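PDB 2R91: 2-Keto-3-deoxy-(6-phospho-)gluconate aldolase from Thermoproteus tenax, which is an aldolase of the dihydrodipicolinate synthetase family, built as an eight-stranded TIM barrel and assembled as a tetramer. Local coordinates for residues V138-K144 against A164-L169. Residues are numbered along the deposited sequence; the frame is centred on the assembly and turned at random.
Sequences VDARAAK and AYKRYL
Ala164 meets Ala140 where the two helices come close. Ala164 O lies 3.3 Å from Ala140 CB, and the two methyl groups also touch. The small side chains are consistent with the close approach; the CA atoms of Ala140 and Tyr165 are 4.6 Å apart. Tyr165 reaches past Ala140 toward the turn before helix 140-146. With CG anti to its own carbonyl carbon (chi1 -63°), its ring runs alongside that turn. Tyr165 CE1 lies 3.5 Å from Ala140 N, and Ala143 CB touches the ring edge. Tyr165 OH donates a 2.6 Å hydrogen bond to Val138 O, tilted 28° out of the carbonyl plane. The hydroxyl thus ties helix 159-168 to the residues just before helix 140-146. Asp139 is the N-cap there, its OD1 accepting from Ala142 N at 3.1 Å.

Tyr168 packs one ring face over the backbone of Ala140 and Arg141. Arg141 CA sits 3.8 Å above the Tyr168 ring plane, toward the rim. Tyr168 OH hydrogen-bonds Glu232 of the second subunit, which also forms a salt bridge with Arg167. The Lys144 side chain crosses that of Tyr168 at about a right angle, its CD meeting the ring edge. Its extended chain carries NZ to a water that also donates to Tyr168 O. Leu169, just past the helix, sets CD2 3.8 Å from Lys144 CA and CD1 against Ala143 CB.

Segments 140-144 and 164-168 cross at -38° on the outside of the barrel, running broadly the same way. Tyr165 and Ala143 pack on Leu127 of strand 125-129, and Tyr165 also on Val152 (strand 149-154) and Val174 (strand 173-176).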
loop_
_atom_site.group_PDB
_atom_site.type_symbol
_atom_site.label_atom_id
_atom_site.label_comp_id
_atom_site.label_asym_id
_atom_site.label_seq_id
_atom_site.Cartn_x
_atom_site.Cartn_y
_atom_site.Cartn_z
ATOM N N VAL A 138 4.341 -10.549 -10.851
ATOM C CA VAL A 138 4.071 -11.818 -11.503
ATOM C C VAL A 138 4.558 -12.911 -10.544
ATOM O O VAL A 138 5.762 -13.231 -10.509
ATOM C CB VAL A 138 4.751 -11.907 -12.878
ATOM C CG1 VAL A 138 4.517 -13.284 -13.512
ATOM C CG2 VAL A 138 4.173 -10.787 -13.809
ATOM N N ASP A 139 3.633 -13.426 -9.723
ATOM C CA ASP A 139 4.021 -14.319 -8.609
ATOM C C ASP A 139 4.304 -15.737 -9.129
ATOM O O ASP A 139 4.210 -15.985 -10.337
ATOM C CB ASP A 139 3.018 -14.256 -7.416
ATOM C CG ASP A 139 1.645 -14.891 -7.714
ATOM O OD1 ASP A 139 1.446 -15.457 -8.797
ATOM O OD2 ASP A 139 0.757 -14.821 -6.831
ATOM N N ALA A 140 4.684 -16.657 -8.235
ATOM C CA ALA A 140 5.072 -18.001 -8.674
ATOM C C ALA A 140 3.981 -18.706 -9.494
ATOM O O ALA A 140 4.254 -19.323 -10.536
ATOM C CB ALA A 140 5.478 -18.864 -7.447
ATOM N N ARG A 141 2.748 -18.623 -9.021
ATOM C CA ARG A 141 1.634 -19.269 -9.707
ATOM C C ARG A 141 1.409 -18.695 -11.133
ATOM O O ARG A 141 1.279 -19.437 -12.110
ATOM C CB ARG A 141 0.402 -19.099 -8.831
ATOM C CG ARG A 141 -0.868 -19.716 -9.331
ATOM C CD ARG A 141 -1.814 -19.919 -8.142
ATOM N NE ARG A 141 -3.149 -19.453 -8.467
ATOM C CZ ARG A 141 -3.730 -18.380 -7.928
ATOM N NH1 ARG A 141 -3.087 -17.661 -6.995
ATOM N NH2 ARG A 141 -4.969 -18.035 -8.311
ATOM N N ALA A 142 1.380 -17.370 -11.233
ATOM C CA ALA A 142 1.293 -16.670 -12.526
ATOM C C ALA A 142 2.470 -17.028 -13.437
ATOM O O ALA A 142 2.291 -17.260 -14.629
ATOM C CB ALA A 142 1.250 -15.181 -12.291
ATOM N N ALA A 143 3.672 -17.088 -12.875
ATOM C CA ALA A 143 4.861 -17.459 -13.632
ATOM C C ALA A 143 4.762 -18.887 -14.223
ATOM O O ALA A 143 5.131 -19.133 -15.400
ATOM C CB ALA A 143 6.102 -17.311 -12.760
ATOM N N LYS A 144 4.243 -19.811 -13.416
ATOM C CA LYS A 144 3.988 -21.173 -13.886
ATOM C C LYS A 144 2.936 -21.182 -14.993
ATOM O O LYS A 144 3.109 -21.879 -16.002
ATOM C CB LYS A 144 3.521 -22.084 -12.733
ATOM C CG LYS A 144 3.280 -23.542 -13.171
ATOM C CD LYS A 144 2.708 -24.408 -12.047
ATOM C CE LYS A 144 2.592 -25.893 -12.492
ATOM N NZ LYS A 144 1.828 -26.696 -11.478
ATOM N N ALA A 164 8.726 -19.335 -3.247
ATOM C CA ALA A 164 7.571 -19.900 -3.922
ATOM C C ALA A 164 7.842 -20.227 -5.405
ATOM O O ALA A 164 7.248 -21.162 -5.941
ATOM C CB ALA A 164 6.354 -18.981 -3.774
ATOM N N TYR A 165 8.751 -19.501 -6.069
ATOM C CA TYR A 165 9.081 -19.861 -7.470
ATOM C C TYR A 165 9.758 -21.214 -7.563
ATOM O O TYR A 165 9.542 -21.966 -8.506
ATOM C CB TYR A 165 9.971 -18.813 -8.150
ATOM C CG TYR A 165 9.346 -17.450 -8.297
ATOM C CD1 TYR A 165 8.419 -17.189 -9.320
ATOM C CD2 TYR A 165 9.711 -16.408 -7.459
ATOM C CE1 TYR A 165 7.863 -15.948 -9.483
ATOM C CE2 TYR A 165 9.157 -15.147 -7.613
ATOM C CZ TYR A 165 8.227 -14.929 -8.636
ATOM O OH TYR A 165 7.673 -13.688 -8.780
ATOM N N LYS A 166 10.597 -21.521 -6.581
ATOM C CA LYS A 166 11.237 -22.825 -6.513
ATOM C C LYS A 166 10.188 -23.926 -6.294
ATOM O O LYS A 166 10.320 -25.030 -6.777
ATOM C CB LYS A 166 12.232 -22.808 -5.354
ATOM C CG LYS A 166 13.406 -23.687 -5.525
ATOM C CD LYS A 166 14.606 -22.833 -5.899
ATOM C CE LYS A 166 15.477 -23.590 -6.907
ATOM N NZ LYS A 166 16.230 -24.571 -6.165
ATOM N N ARG A 167 9.131 -23.601 -5.568
ATOM C CA ARG A 167 8.057 -24.552 -5.312
ATOM C C ARG A 167 7.237 -24.831 -6.568
ATOM O O ARG A 167 6.951 -25.997 -6.891
ATOM C CB ARG A 167 7.173 -24.027 -4.183
ATOM C CG ARG A 167 6.014 -24.925 -3.777
ATOM C CD ARG A 167 5.180 -24.187 -2.738
ATOM N NE ARG A 167 3.769 -24.503 -2.894
ATOM C CZ ARG A 167 2.773 -23.691 -2.580
ATOM N NH1 ARG A 167 2.998 -22.456 -2.117
ATOM N NH2 ARG A 167 1.545 -24.134 -2.739
ATOM N N TYR A 168 6.851 -23.774 -7.283
ATOM C CA TYR A 168 6.012 -23.926 -8.484
ATOM C C TYR A 168 6.789 -24.267 -9.733
ATOM O O TYR A 168 6.228 -24.839 -10.676
ATOM C CB TYR A 168 5.188 -22.655 -8.759
ATOM C CG TYR A 168 3.930 -22.514 -7.919
ATOM C CD1 TYR A 168 3.995 -22.085 -6.608
ATOM C CD2 TYR A 168 2.684 -22.809 -8.447
ATOM C CE1 TYR A 168 2.863 -21.948 -5.839
ATOM C CE2 TYR A 168 1.536 -22.673 -7.688
ATOM C CZ TYR A 168 1.638 -22.248 -6.374
ATOM O OH TYR A 168 0.502 -22.091 -5.611
ATOM N N LEU A 169 8.063 -23.897 -9.764
ATOM C CA LEU A 169 8.920 -24.201 -10.919
ATOM C C LEU A 169 10.197 -24.875 -10.457
ATOM O O LEU A 169 11.257 -24.247 -10.422
ATOM C CB LEU A 169 9.253 -22.927 -11.717
ATOM C CG LEU A 169 8.051 -22.108 -12.183
ATOM C CD1 LEU A 169 8.453 -20.773 -12.783
ATOM C CD2 LEU A 169 7.308 -22.911 -13.188
HETATM O O HOH W 1 4.443 -27.026 -10.099
#